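Local coordinates for protein BexL (Amycolatopsis orientalis, PDB 4XRW) that probably acts as a di-domain aromatase/cyclase that dehydrates and cyclises a polyketide chain in the type II BE-7585A biosynthetic pathway, at residues 28-33 and 161-166; 193-198 and 218-223; 256-261 and 281-286. All blocks are in the same frame, centred on the assembly; numbering follows the deposited sequence.

In the fold
BexL is built from two helix-grip units in series, each a seven-stranded antiparallel sheet with a long helix packed against it, and the three interactions sample both. Interaction 1 belongs to the first unit, where the edge strand 22-30 meets the end of helix 138-166. Interactions 2 and 3 follow in the second and reach one sheet, their centres about 22 Å apart. Interactions 1 and 2 lie on opposite sides of the chain's centre, about 34 Å apart between centres. Interactions 1 and 3, about 16 Å apart between centres, touch: Leu165 and Val166 pack on Val283 of the second sheet, and Leu165 also touches Thr258, which brings the two units into direct contact.

Interaction 1: residues 28-33 and 161-166; sequences ILVDAP and HNVELV
Glu164 turns its CG to the side opposite its own carbonyl carbon (chi1 -75°) and then runs on extended, which carries the carboxylate from the helix across to Asp31 at the end of the neighbouring strand. There OE2 takes the N-H of Asp31, with 3.0 Å between Asp31 N and Glu164 OE2 and an angle of 160° at the hydrogen. The donor arrives on the anti side of the carboxylate and somewhat out of its plane. Asp31 is the centre of an inverse gamma turn, so the acid grips the backbone just where the strand ends and the chain bends.

The Asp31 carboxylate lies nearly parallel to that of Glu164, the planes 5° apart, and its OD2 is 3.5 Å from Glu164 OE2. Two acceptors this close should disfavour each other; the salt bridge from Lys160 to Glu164 OE2 would be expected to offset that repulsion, and the same lysine also hydrogen-bonds Leu29 O.

Deeper in, the contact becomes apolar. Val163 CG1 is the methyl shared by both contacts, touching Val30 CG1 at 3.7 Å and Ala32 CB at 4.0 Å, while the two valine side chains cross at about a right angle. In this helix-grip unit, Val37 and Leu40 of helix 34-42 pack against the same apolar group, and strand 123-133 pairs with Val30 through Ala123.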
ATOM      1  N   ILE A  28      21.886  -4.368  -1.855  1.00 31.54           N
ATOM      2  CA  ILE A  28      21.750  -3.309  -2.841  1.00 29.00           C
ATOM      3  C   ILE A  28      22.210  -2.005  -2.198  1.00 34.55           C
ATOM      4  O   ILE A  28      22.168  -1.875  -0.976  1.00 31.96           O
ATOM      5  CB  ILE A  28      20.306  -3.201  -3.354  1.00 30.81           C
ATOM      6  CG1 ILE A  28      20.272  -2.528  -4.723  1.00 28.11           C
ATOM      7  CG2 ILE A  28      19.427  -2.477  -2.344  1.00 28.90           C
ATOM      8  CD1 ILE A  28      19.034  -2.790  -5.513  1.00 32.22           C
ATOM      9  N   LEU A  29      22.671  -1.048  -3.016  1.00 30.95           N
ATOM     10  CA  LEU A  29      23.003   0.286  -2.523  1.00 37.27           C
ATOM     11  C   LEU A  29      21.820   1.182  -2.748  1.00 31.66           C
ATOM     12  O   LEU A  29      21.176   1.099  -3.796  1.00 36.47           O
ATOM     13  CB  LEU A  29      24.239   0.865  -3.238  1.00 36.78           C
ATOM     14  CG  LEU A  29      25.535   0.072  -3.117  1.00 39.90           C
ATOM     15  CD1 LEU A  29      26.581   0.646  -4.082  1.00 41.15           C
ATOM     16  CD2 LEU A  29      26.064   0.074  -1.692  1.00 39.73           C
ATOM     17  N   VAL A  30      21.530   2.045  -1.776  1.00 36.49           N
ATOM     18  CA  VAL A  30      20.388   2.956  -1.844  1.00 37.30           C
ATOM     19  C   VAL A  30      20.835   4.400  -1.555  1.00 41.39           C
ATOM     20  O   VAL A  30      21.567   4.641  -0.597  1.00 36.69           O
ATOM     21  CB  VAL A  30      19.286   2.545  -0.834  1.00 35.46           C
ATOM     22  CG1 VAL A  30      18.148   3.562  -0.818  1.00 42.34           C
ATOM     23  CG2 VAL A  30      18.759   1.129  -1.153  1.00 34.30           C
ATOM     24  N   ASP A  31      20.377   5.358  -2.362  1.00 40.97           N
ATOM     25  CA  ASP A  31      20.842   6.745  -2.225  1.00 42.99           C
ATOM     26  C   ASP A  31      19.989   7.543  -1.233  1.00 44.13           C
ATOM     27  O   ASP A  31      19.365   8.556  -1.572  1.00 41.68           O
ATOM     28  CB  ASP A  31      20.876   7.436  -3.592  1.00 41.21           C
ATOM     29  CG  ASP A  31      21.879   6.791  -4.552  1.00 49.24           C
ATOM     30  OD1 ASP A  31      22.904   6.229  -4.087  1.00 49.75           O
ATOM     31  OD2 ASP A  31      21.635   6.837  -5.777  1.00 57.45           O
ATOM     32  N   ALA A  32      19.960   7.043  -0.004  1.00 38.30           N
ATOM     33  CA  ALA A  32      19.421   7.756   1.143  1.00 41.35           C
ATOM     34  C   ALA A  32      20.273   7.356   2.338  1.00 37.12           C
ATOM     35  O   ALA A  32      20.975   6.350   2.291  1.00 39.47           O
ATOM     36  CB  ALA A  32      17.944   7.421   1.377  1.00 36.21           C
ATOM     37  N   PRO A  33      20.250   8.152   3.403  1.00 33.20           N
ATOM     38  CA  PRO A  33      21.099   7.795   4.546  1.00 36.67           C
ATOM     39  C   PRO A  33      20.585   6.557   5.280  1.00 36.24           C
ATOM     40  O   PRO A  33      19.399   6.246   5.204  1.00 38.49           O
ATOM     41  CB  PRO A  33      21.039   9.039   5.438  1.00 38.76           C
ATOM     42  CG  PRO A  33      19.835   9.783   5.000  1.00 42.65           C
ATOM     43  CD  PRO A  33      19.602   9.462   3.565  1.00 38.57           C
ATOM     44  N   HIS A 161      14.357   1.702  -5.889  1.00 27.20           N
ATOM     45  CA  HIS A 161      13.588   2.568  -6.777  1.00 28.53           C
ATOM     46  C   HIS A 161      12.640   3.481  -5.998  1.00 34.39           C
ATOM     47  O   HIS A 161      12.607   4.702  -6.198  1.00 30.54           O
ATOM     48  CB  HIS A 161      12.807   1.714  -7.761  1.00 28.59           C
ATOM     49  CG  HIS A 161      12.003   2.501  -8.743  1.00 38.64           C
ATOM     50  ND1 HIS A 161      12.534   2.968  -9.926  1.00 42.19           N
ATOM     51  CD2 HIS A 161      10.704   2.891  -8.727  1.00 39.08           C
ATOM     52  CE1 HIS A 161      11.598   3.622 -10.593  1.00 47.02           C
ATOM     53  NE2 HIS A 161      10.478   3.589  -9.889  1.00 42.02           N
ATOM     54  N   ASN A 162      11.882   2.888  -5.083  1.00 32.73           N
ATOM     55  CA  ASN A 162      10.878   3.644  -4.348  1.00 33.77           C
ATOM     56  C   ASN A 162      11.434   4.522  -3.245  1.00 36.85           C
ATOM     57  O   ASN A 162      10.938   5.637  -3.047  1.00 33.48           O
ATOM     58  CB  ASN A 162       9.844   2.686  -3.780  1.00 32.52           C
ATOM     59  CG  ASN A 162       9.098   1.989  -4.861  1.00 36.88           C
ATOM     60  OD1 ASN A 162       8.676   2.607  -5.826  1.00 43.71           O
ATOM     61  ND2 ASN A 162       8.970   0.683  -4.741  1.00 41.38           N
ATOM     62  N   VAL A 163      12.457   4.058  -2.535  1.00 32.01           N
ATOM     63  CA  VAL A 163      13.011   4.874  -1.456  1.00 34.26           C
ATOM     64  C   VAL A 163      13.549   6.149  -2.068  1.00 36.61           C
ATOM     65  O   VAL A 163      13.381   7.232  -1.518  1.00 33.09           O
ATOM     66  CB  VAL A 163      14.140   4.156  -0.663  1.00 31.67           C
ATOM     67  CG1 VAL A 163      14.916   5.138   0.213  1.00 37.19           C
ATOM     68  CG2 VAL A 163      13.555   3.061   0.222  1.00 32.83           C
ATOM     69  N   GLU A 164      14.185   6.027  -3.223  1.00 31.04           N
ATOM     70  CA  GLU A 164      14.775   7.211  -3.862  1.00 32.45           C
ATOM     71  C   GLU A 164      13.695   8.200  -4.350  1.00 43.77           C
ATOM     72  O   GLU A 164      13.956   9.399  -4.488  1.00 38.83           O
ATOM     73  CB  GLU A 164      15.724   6.764  -4.984  1.00 39.25           C
ATOM     74  CG  GLU A 164      17.036   6.212  -4.396  1.00 35.13           C
ATOM     75  CD  GLU A 164      17.950   5.466  -5.393  1.00 43.30           C
ATOM     76  OE1 GLU A 164      17.725   5.507  -6.629  1.00 39.54           O
ATOM     77  OE2 GLU A 164      18.916   4.825  -4.912  1.00 34.14           O
ATOM     78  N   LEU A 165      12.467   7.722  -4.548  1.00 38.07           N
ATOM     79  CA  LEU A 165      11.367   8.611  -4.920  1.00 38.04           C
ATOM     80  C   LEU A 165      10.589   9.143  -3.715  1.00 43.57           C
ATOM     81  O   LEU A 165      10.227  10.319  -3.700  1.00 37.35           O
ATOM     82  CB  LEU A 165      10.392   7.899  -5.860  1.00 36.53           C
ATOM     83  CG  LEU A 165      10.946   7.376  -7.183  1.00 34.88           C
ATOM     84  CD1 LEU A 165       9.838   6.677  -7.943  1.00 36.50           C
ATOM     85  CD2 LEU A 165      11.527   8.485  -8.017  1.00 41.01           C
ATOM     86  N   VAL A 166      10.312   8.301  -2.716  1.00 37.06           N
ATOM     87  CA  VAL A 166       9.449   8.752  -1.615  1.00 44.76           C
ATOM     88  C   VAL A 166      10.199   9.702  -0.679  1.00 45.35           C
ATOM     89  O   VAL A 166       9.565  10.459   0.049  1.00 41.62           O
ATOM     90  CB  VAL A 166       8.833   7.565  -0.800  1.00 45.36           C
ATOM     91  CG1 VAL A 166       8.154   6.578  -1.755  1.00 44.18           C
ATOM     92  CG2 VAL A 166       9.852   6.860   0.068  1.00 40.23           C
TER

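Interaction 2: residues 193-198 and 218-223; sequences DQAALW and QVLRMD
Trp198 turns the benzo edge of its indole to the sulfur of Met222, whose SD comes to 3.8 Å from Trp198 CE3. This is the helix-grip fold of the second unit, and the contact joins strand 217-225 of its sheet to the end of helix 185-193 and the short 3-10 turn that leads to helix 198-201. From the sheet come Gln218, Leu220 and Met222, alternate residues of one strand that all point toward segment 193-198.

The Met-aromatic contact is made beside the ring and not over it: Met222 SD lies 5.0 Å from the centroid of the six-membered ring of Trp198 and 82° off the ring normal. The sulfur is delivered there by a first torsion that sets CG between the backbone N and the carbonyl carbon. One face of the indole is covered by the methyl of Ala195, its CB 3.7 Å above the ring plane. Leu220 fills the next position: both its branches rest on Ala195 CB, CD1 at 3.8 Å, and CD2 also reaches Trp198 CZ3 at 4.1 Å. The rotation of the indole is further fixed by a hydrogen bond from its NE1 to Phe191 O.

Farther along the strand the contact turns polar. The Gln218 amide has further partners, Arg238 at OE1 and Glu212 at NE2. At the end of helix 185-193, Gln218 NE2 donates to Asp193 O across 3.1 Å in an almost straight bond, 171° at the hydrogen, with the acceptor 7° out of the amide plane.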
ATOM      1  N   ASP A 193     -17.814   0.988   1.859  1.00 17.38           N
ATOM      2  CA  ASP A 193     -17.475  -0.446   1.851  1.00 19.25           C
ATOM      3  C   ASP A 193     -18.214  -1.192   0.738  1.00 19.43           C
ATOM      4  O   ASP A 193     -17.637  -2.008   0.011  1.00 19.37           O
ATOM      5  CB  ASP A 193     -17.811  -1.054   3.210  1.00 21.44           C
ATOM      6  CG  ASP A 193     -17.458  -2.539   3.320  1.00 23.45           C
ATOM      7  OD1 ASP A 193     -16.329  -2.932   2.959  1.00 26.44           O
ATOM      8  OD2 ASP A 193     -18.328  -3.297   3.800  1.00 26.23           O
ATOM      9  N   GLN A 194     -19.510  -0.920   0.606  1.00 18.72           N
ATOM     10  CA  GLN A 194     -20.346  -1.643  -0.331  1.00 18.71           C
ATOM     11  C   GLN A 194     -20.236  -1.077  -1.735  1.00 20.88           C
ATOM     12  O   GLN A 194     -21.189  -0.495  -2.321  1.00 19.30           O
ATOM     13  CB  GLN A 194     -21.804  -1.648   0.179  1.00 20.31           C
ATOM     14  CG  GLN A 194     -21.907  -2.344   1.511  1.00 24.97           C
ATOM     15  CD  GLN A 194     -23.307  -2.337   2.113  1.00 34.01           C
ATOM     16  OE1 GLN A 194     -24.303  -2.226   1.408  1.00 35.07           O
ATOM     17  NE2 GLN A 194     -23.370  -2.463   3.421  1.00 31.10           N
ATOM     18  N   ALA A 195     -19.059  -1.259  -2.326  1.00 20.91           N
ATOM     19  CA  ALA A 195     -18.756  -0.604  -3.578  1.00 18.42           C
ATOM     20  C   ALA A 195     -19.461  -1.260  -4.762  1.00 19.39           C
ATOM     21  O   ALA A 195     -19.582  -0.652  -5.814  1.00 19.89           O
ATOM     22  CB  ALA A 195     -17.226  -0.558  -3.808  1.00 20.79           C
ATOM     23  N   ALA A 196     -19.992  -2.463  -4.572  1.00 19.40           N
ATOM     24  CA  ALA A 196     -20.750  -3.116  -5.629  1.00 22.33           C
ATOM     25  C   ALA A 196     -21.948  -2.275  -6.028  1.00 25.47           C
ATOM     26  O   ALA A 196     -22.429  -2.378  -7.148  1.00 26.50           O
ATOM     27  CB  ALA A 196     -21.186  -4.506  -5.190  1.00 24.39           C
ATOM     28  N   LEU A 197     -22.409  -1.425  -5.103  1.00 22.23           N
ATOM     29  CA  LEU A 197     -23.582  -0.581  -5.328  1.00 22.71           C
ATOM     30  C   LEU A 197     -23.256   0.773  -5.942  1.00 23.18           C
ATOM     31  O   LEU A 197     -24.155   1.591  -6.189  1.00 21.55           O
ATOM     32  CB  LEU A 197     -24.313  -0.387  -3.995  1.00 23.17           C
ATOM     33  CG  LEU A 197     -24.767  -1.670  -3.275  1.00 26.75           C
ATOM     34  CD1 LEU A 197     -25.426  -1.330  -1.965  1.00 27.21           C
ATOM     35  CD2 LEU A 197     -25.741  -2.519  -4.134  1.00 28.97           C
ATOM     36  N   TRP A 198     -21.971   1.057  -6.161  1.00 19.21           N
ATOM     37  CA  TRP A 198     -21.580   2.371  -6.660  1.00 20.05           C
ATOM     38  C   TRP A 198     -22.012   2.669  -8.090  1.00 20.58           C
ATOM     39  O   TRP A 198     -22.105   3.829  -8.454  1.00 23.66           O
ATOM     40  CB  TRP A 198     -20.060   2.550  -6.550  1.00 17.83           C
ATOM     41  CG  TRP A 198     -19.539   2.787  -5.189  1.00 16.45           C
ATOM     42  CD1 TRP A 198     -20.238   2.853  -4.021  1.00 17.80           C
ATOM     43  CD2 TRP A 198     -18.167   2.982  -4.839  1.00 19.15           C
ATOM     44  NE1 TRP A 198     -19.397   3.093  -2.966  1.00 21.11           N
ATOM     45  CE2 TRP A 198     -18.117   3.185  -3.434  1.00 20.57           C
ATOM     46  CE3 TRP A 198     -16.981   3.019  -5.572  1.00 23.48           C
ATOM     47  CZ2 TRP A 198     -16.941   3.423  -2.761  1.00 23.20           C
ATOM     48  CZ3 TRP A 198     -15.799   3.255  -4.890  1.00 21.99           C
ATOM     49  CH2 TRP A 198     -15.789   3.438  -3.495  1.00 25.67           C
ATOM     50  N   GLN A 218     -10.811  -6.796  -0.325  1.00 16.16           N
ATOM     51  CA  GLN A 218     -11.556  -6.583  -1.563  1.00 16.65           C
ATOM     52  C   GLN A 218     -10.616  -6.309  -2.747  1.00 16.47           C
ATOM     53  O   GLN A 218      -9.591  -5.609  -2.561  1.00 16.12           O
ATOM     54  CB  GLN A 218     -12.492  -5.397  -1.403  1.00 16.61           C
ATOM     55  CG  GLN A 218     -13.556  -5.521  -0.354  1.00 17.53           C
ATOM     56  CD  GLN A 218     -14.391  -4.269  -0.238  1.00 20.03           C
ATOM     57  OE1 GLN A 218     -13.916  -3.170  -0.490  1.00 20.26           O
ATOM     58  NE2 GLN A 218     -15.653  -4.436   0.116  1.00 22.78           N
ATOM     59  N   VAL A 219     -10.971  -6.836  -3.932  1.00 15.39           N
ATOM     60  CA  VAL A 219     -10.358  -6.439  -5.172  1.00 16.25           C
ATOM     61  C   VAL A 219     -11.450  -5.680  -5.913  1.00 16.49           C
ATOM     62  O   VAL A 219     -12.467  -6.243  -6.300  1.00 19.42           O
ATOM     63  CB  VAL A 219      -9.824  -7.628  -5.980  1.00 18.77           C
ATOM     64  CG1 VAL A 219      -9.222  -7.133  -7.277  1.00 18.37           C
ATOM     65  CG2 VAL A 219      -8.798  -8.380  -5.147  1.00 20.29           C
ATOM     66  N   LEU A 220     -11.259  -4.380  -6.015  1.00 17.44           N
ATOM     67  CA  LEU A 220     -12.293  -3.496  -6.577  1.00 15.74           C
ATOM     68  C   LEU A 220     -11.856  -3.080  -7.950  1.00 18.41           C
ATOM     69  O   LEU A 220     -10.866  -2.388  -8.110  1.00 20.12           O
ATOM     70  CB  LEU A 220     -12.516  -2.300  -5.662  1.00 16.49           C
ATOM     71  CG  LEU A 220     -13.457  -1.220  -6.172  1.00 18.05           C
ATOM     72  CD1 LEU A 220     -14.827  -1.824  -6.485  1.00 21.91           C
ATOM     73  CD2 LEU A 220     -13.533  -0.139  -5.081  1.00 21.82           C
ATOM     74  N   ARG A 221     -12.575  -3.564  -8.957  1.00 14.74           N
ATOM     75  CA  ARG A 221     -12.400  -3.108 -10.300  1.00 14.27           C
ATOM     76  C   ARG A 221     -13.603  -2.295 -10.689  1.00 17.73           C
ATOM     77  O   ARG A 221     -14.741  -2.714 -10.447  1.00 21.20           O
ATOM     78  CB  ARG A 221     -12.203  -4.266 -11.261  1.00 19.85           C
ATOM     79  CG  ARG A 221     -10.957  -5.030 -10.964  1.00 22.26           C
ATOM     80  CD  ARG A 221     -10.855  -6.255 -11.892  1.00 22.61           C
ATOM     81  NE  ARG A 221     -10.670  -5.869 -13.298  1.00 23.87           N
ATOM     82  CZ  ARG A 221      -9.476  -5.712 -13.892  1.00 20.66           C
ATOM     83  NH1 ARG A 221      -8.352  -5.886 -13.222  1.00 23.70           N
ATOM     84  NH2 ARG A 221      -9.414  -5.383 -15.164  1.00 22.42           N
ATOM     85  N   MET A 222     -13.351  -1.118 -11.228  1.00 17.54           N
ATOM     86  CA  MET A 222     -14.491  -0.289 -11.629  1.00 19.77           C
ATOM     87  C   MET A 222     -14.240   0.518 -12.866  1.00 18.96           C
ATOM     88  O   MET A 222     -13.114   0.837 -13.196  1.00 17.89           O
ATOM     89  CB  MET A 222     -14.919   0.605 -10.483  1.00 21.53           C
ATOM     90  CG  MET A 222     -13.907   1.480  -9.915  1.00 28.57           C
ATOM     91  SD  MET A 222     -14.611   2.224  -8.409  1.00 34.14           S
ATOM     92  CE  MET A 222     -14.697   3.933  -8.901  1.00 37.11           C
ATOM     93  N   ASP A 223     -15.343   0.759 -13.575  1.00 18.70           N
ATOM     94  CA  ASP A 223     -15.399   1.566 -14.769  1.00 19.24           C
ATOM     95  C   ASP A 223     -15.897   2.948 -14.440  1.00 20.13           C
ATOM     96  O   ASP A 223     -16.963   3.103 -13.811  1.00 21.56           O
ATOM     97  CB  ASP A 223     -16.343   0.945 -15.785  1.00 21.62           C
ATOM     98  CG  ASP A 223     -15.749  -0.227 -16.508  1.00 29.57           C
ATOM     99  OD1 ASP A 223     -14.620  -0.679 -16.176  1.00 28.05           O
ATOM    100  OD2 ASP A 223     -16.434  -0.714 -17.414  1.00 28.67           O
TER

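Interaction 3: residues 256-261 and 281-286; sequences LMTLHT and TVVLNT
A classic beta bulge interrupts the hairpin of strands 257-268 and 274-284 where Thr258 and Leu259 both face Val283. Val283 O gathers the bulge: Thr258 N reaches it at 2.8 Å, while Leu259 N makes only a weak bond. The Thr258 hydroxyl adds a further weak bond, because a chi1 of 56° sets OG1 between the backbone N and the carbonyl carbon, where it reaches Val283 O. The other branch of Thr258, CG2, packs on Asn285 CB at 3.4 Å.

Beyond the bulge the ladder is regular antiparallel. Val283 N returns to Leu259 O, and the hydrogen-bonded pair of Thr261 and Thr281 closes with Thr281 N to Thr261 O at 2.9 Å. On the other side of the bulge the register has moved by one residue, and Asn285 N is bound by Leu256 O.

In the helix-grip fold these strands are neighbours in the curved sheet, and the side chains part to its two faces. Leu259 CB lies on Val283 CG2 at 3.9 Å, and Leu165 and Val166 of helix 138-166 also cover Val283. Val282 is on the other face with His260; its CG1 is met by Met257 CG at 3.8 Å, and Leu310 of helix 299-326 covers it. The His260 ring, tied to Gln250 and His280, brings its edge toward Thr281 O, with CD2 3.7 Å away.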
ATOM      1  N   LEU A 256       0.984   8.731 -15.164  1.00 27.57           N
ATOM      2  CA  LEU A 256       1.527   9.799 -14.283  1.00 29.44           C
ATOM      3  C   LEU A 256       1.848   9.412 -12.849  1.00 30.31           C
ATOM      4  O   LEU A 256       2.469  10.198 -12.121  1.00 27.85           O
ATOM      5  CB  LEU A 256       0.558  10.990 -14.198  1.00 29.72           C
ATOM      6  CG  LEU A 256       0.392  11.985 -15.347  1.00 34.64           C
ATOM      7  CD1 LEU A 256      -0.423  13.169 -14.851  1.00 35.96           C
ATOM      8  CD2 LEU A 256       1.752  12.445 -15.913  1.00 38.30           C
ATOM      9  N   MET A 257       1.409   8.234 -12.405  1.00 24.77           N
ATOM     10  CA  MET A 257       1.621   7.831 -11.019  1.00 27.39           C
ATOM     11  C   MET A 257       2.435   6.551 -10.957  1.00 25.53           C
ATOM     12  O   MET A 257       2.169   5.582 -11.674  1.00 27.02           O
ATOM     13  CB  MET A 257       0.270   7.638 -10.277  1.00 26.81           C
ATOM     14  CG  MET A 257      -0.619   8.873 -10.192  1.00 28.58           C
ATOM     15  SD  MET A 257      -2.066   8.653  -9.129  1.00 33.40           S
ATOM     16  CE  MET A 257      -2.917   7.448 -10.088  1.00 28.26           C
ATOM     17  N   THR A 258       3.445   6.555 -10.099  1.00 24.52           N
ATOM     18  CA  THR A 258       4.165   5.340  -9.781  1.00 24.81           C
ATOM     19  C   THR A 258       3.560   4.660  -8.551  1.00 23.91           C
ATOM     20  O   THR A 258       3.749   3.463  -8.358  1.00 23.69           O
ATOM     21  CB  THR A 258       5.641   5.615  -9.516  1.00 30.58           C
ATOM     22  OG1 THR A 258       5.744   6.574  -8.473  1.00 43.11           O
ATOM     23  CG2 THR A 258       6.284   6.164 -10.737  1.00 28.09           C
ATOM     24  N   LEU A 259       2.840   5.421  -7.731  1.00 21.91           N
ATOM     25  CA  LEU A 259       2.155   4.876  -6.569  1.00 22.41           C
ATOM     26  C   LEU A 259       0.922   5.696  -6.287  1.00 18.55           C
ATOM     27  O   LEU A 259       0.921   6.912  -6.430  1.00 22.06           O
ATOM     28  CB  LEU A 259       3.074   4.884  -5.333  1.00 23.00           C
ATOM     29  CG  LEU A 259       2.381   4.492  -4.015  1.00 24.14           C
ATOM     30  CD1 LEU A 259       3.026   3.293  -3.388  1.00 29.22           C
ATOM     31  CD2 LEU A 259       2.301   5.656  -3.048  1.00 27.92           C
ATOM     32  N   HIS A 260      -0.136   5.027  -5.853  1.00 19.01           N
ATOM     33  CA  HIS A 260      -1.301   5.705  -5.341  1.00 17.20           C
ATOM     34  C   HIS A 260      -1.933   4.828  -4.270  1.00 17.27           C
ATOM     35  O   HIS A 260      -2.447   3.752  -4.567  1.00 19.54           O
ATOM     36  CB  HIS A 260      -2.319   5.993  -6.449  1.00 20.26           C
ATOM     37  CG  HIS A 260      -3.602   6.548  -5.926  1.00 20.44           C
ATOM     38  ND1 HIS A 260      -4.829   6.278  -6.499  1.00 23.55           N
ATOM     39  CD2 HIS A 260      -3.850   7.332  -4.856  1.00 21.91           C
ATOM     40  CE1 HIS A 260      -5.776   6.868  -5.799  1.00 23.21           C
ATOM     41  NE2 HIS A 260      -5.210   7.520  -4.804  1.00 24.44           N
ATOM     42  N   THR A 261      -1.883   5.296  -3.042  1.00 18.28           N
ATOM     43  CA  THR A 261      -2.510   4.646  -1.926  1.00 15.90           C
ATOM     44  C   THR A 261      -3.493   5.646  -1.324  1.00 19.42           C
ATOM     45  O   THR A 261      -3.410   6.864  -1.573  1.00 20.76           O
ATOM     46  CB  THR A 261      -1.496   4.213  -0.857  1.00 18.38           C
ATOM     47  OG1 THR A 261      -0.835   5.361  -0.349  1.00 21.94           O
ATOM     48  CG2 THR A 261      -0.466   3.262  -1.419  1.00 20.08           C
ATOM     49  N   THR A 281      -2.167   9.366  -0.929  1.00 21.39           N
ATOM     50  CA  THR A 281      -0.717   9.523  -1.095  1.00 25.42           C
ATOM     51  C   THR A 281      -0.335   9.134  -2.532  1.00 24.39           C
ATOM     52  O   THR A 281      -0.701   8.035  -3.060  1.00 21.78           O
ATOM     53  CB  THR A 281       0.083   8.681  -0.079  1.00 30.80           C
ATOM     54  OG1 THR A 281      -0.085   9.211   1.251  1.00 28.97           O
ATOM     55  CG2 THR A 281       1.571   8.695  -0.425  1.00 29.28           C
ATOM     56  N   VAL A 282       0.398  10.036  -3.189  1.00 22.72           N
ATOM     57  CA  VAL A 282       0.799   9.824  -4.556  1.00 20.55           C
ATOM     58  C   VAL A 282       2.306   9.991  -4.717  1.00 26.55           C
ATOM     59  O   VAL A 282       2.881  10.877  -4.104  1.00 26.45           O
ATOM     60  CB  VAL A 282       0.102  10.808  -5.524  1.00 25.53           C
ATOM     61  CG1 VAL A 282       0.557  10.575  -6.958  1.00 26.47           C
ATOM     62  CG2 VAL A 282      -1.414  10.644  -5.457  1.00 27.16           C
ATOM     63  N   VAL A 283       2.902   9.133  -5.533  1.00 25.12           N
ATOM     64  CA  VAL A 283       4.244   9.356  -6.075  1.00 24.83           C
ATOM     65  C   VAL A 283       4.128   9.539  -7.574  1.00 23.17           C
ATOM     66  O   VAL A 283       3.565   8.698  -8.283  1.00 25.22           O
ATOM     67  CB  VAL A 283       5.210   8.191  -5.769  1.00 21.21           C
ATOM     68  CG1 VAL A 283       6.604   8.480  -6.349  1.00 27.56           C
ATOM     69  CG2 VAL A 283       5.299   7.940  -4.283  1.00 24.44           C
ATOM     70  N   LEU A 284       4.674  10.640  -8.089  1.00 22.34           N
ATOM     71  CA  LEU A 284       4.611  10.898  -9.527  1.00 25.13           C
ATOM     72  C   LEU A 284       5.633  10.133 -10.352  1.00 33.71           C
ATOM     73  O   LEU A 284       6.697   9.759  -9.873  1.00 34.19           O
ATOM     74  CB  LEU A 284       4.781  12.391  -9.794  1.00 27.61           C
ATOM     75  CG  LEU A 284       3.675  13.287  -9.290  1.00 29.93           C
ATOM     76  CD1 LEU A 284       4.078  14.754  -9.471  1.00 34.61           C
ATOM     77  CD2 LEU A 284       2.414  12.988 -10.038  1.00 30.43           C
ATOM     78  N   ASN A 285       5.263   9.882 -11.603  1.00 27.68           N
ATOM     79  CA  ASN A 285       6.124   9.257 -12.584  1.00 32.42           C
ATOM     80  C   ASN A 285       6.546  10.395 -13.497  1.00 40.13           C
ATOM     81  O   ASN A 285       5.756  10.867 -14.313  1.00 36.58           O
ATOM     82  CB  ASN A 285       5.374   8.169 -13.357  1.00 33.43           C
ATOM     83  CG  ASN A 285       6.274   7.326 -14.218  1.00 35.71           C
ATOM     84  OD1 ASN A 285       7.426   7.672 -14.458  1.00 41.64           O
ATOM     85  ND2 ASN A 285       5.744   6.201 -14.697  1.00 39.75           N
ATOM     86  N   THR A 286       7.767  10.875 -13.339  1.00 34.00           N
ATOM     87  CA  THR A 286       8.189  12.051 -14.093  1.00 36.23           C
ATOM     88  C   THR A 286       8.447  11.699 -15.555  1.00 37.60           C
ATOM     89  O   THR A 286       8.375  12.563 -16.408  1.00 39.27           O
ATOM     90  CB  THR A 286       9.456  12.683 -13.473  1.00 34.33           C
ATOM     91  OG1 THR A 286      10.497  11.704 -13.433  1.00 41.18           O
ATOM     92  CG2 THR A 286       9.176  13.154 -12.059  1.00 38.89           C
TER
HETATM   93  O   HOH W   1       3.134   4.635 -13.800  1.00 33.59           O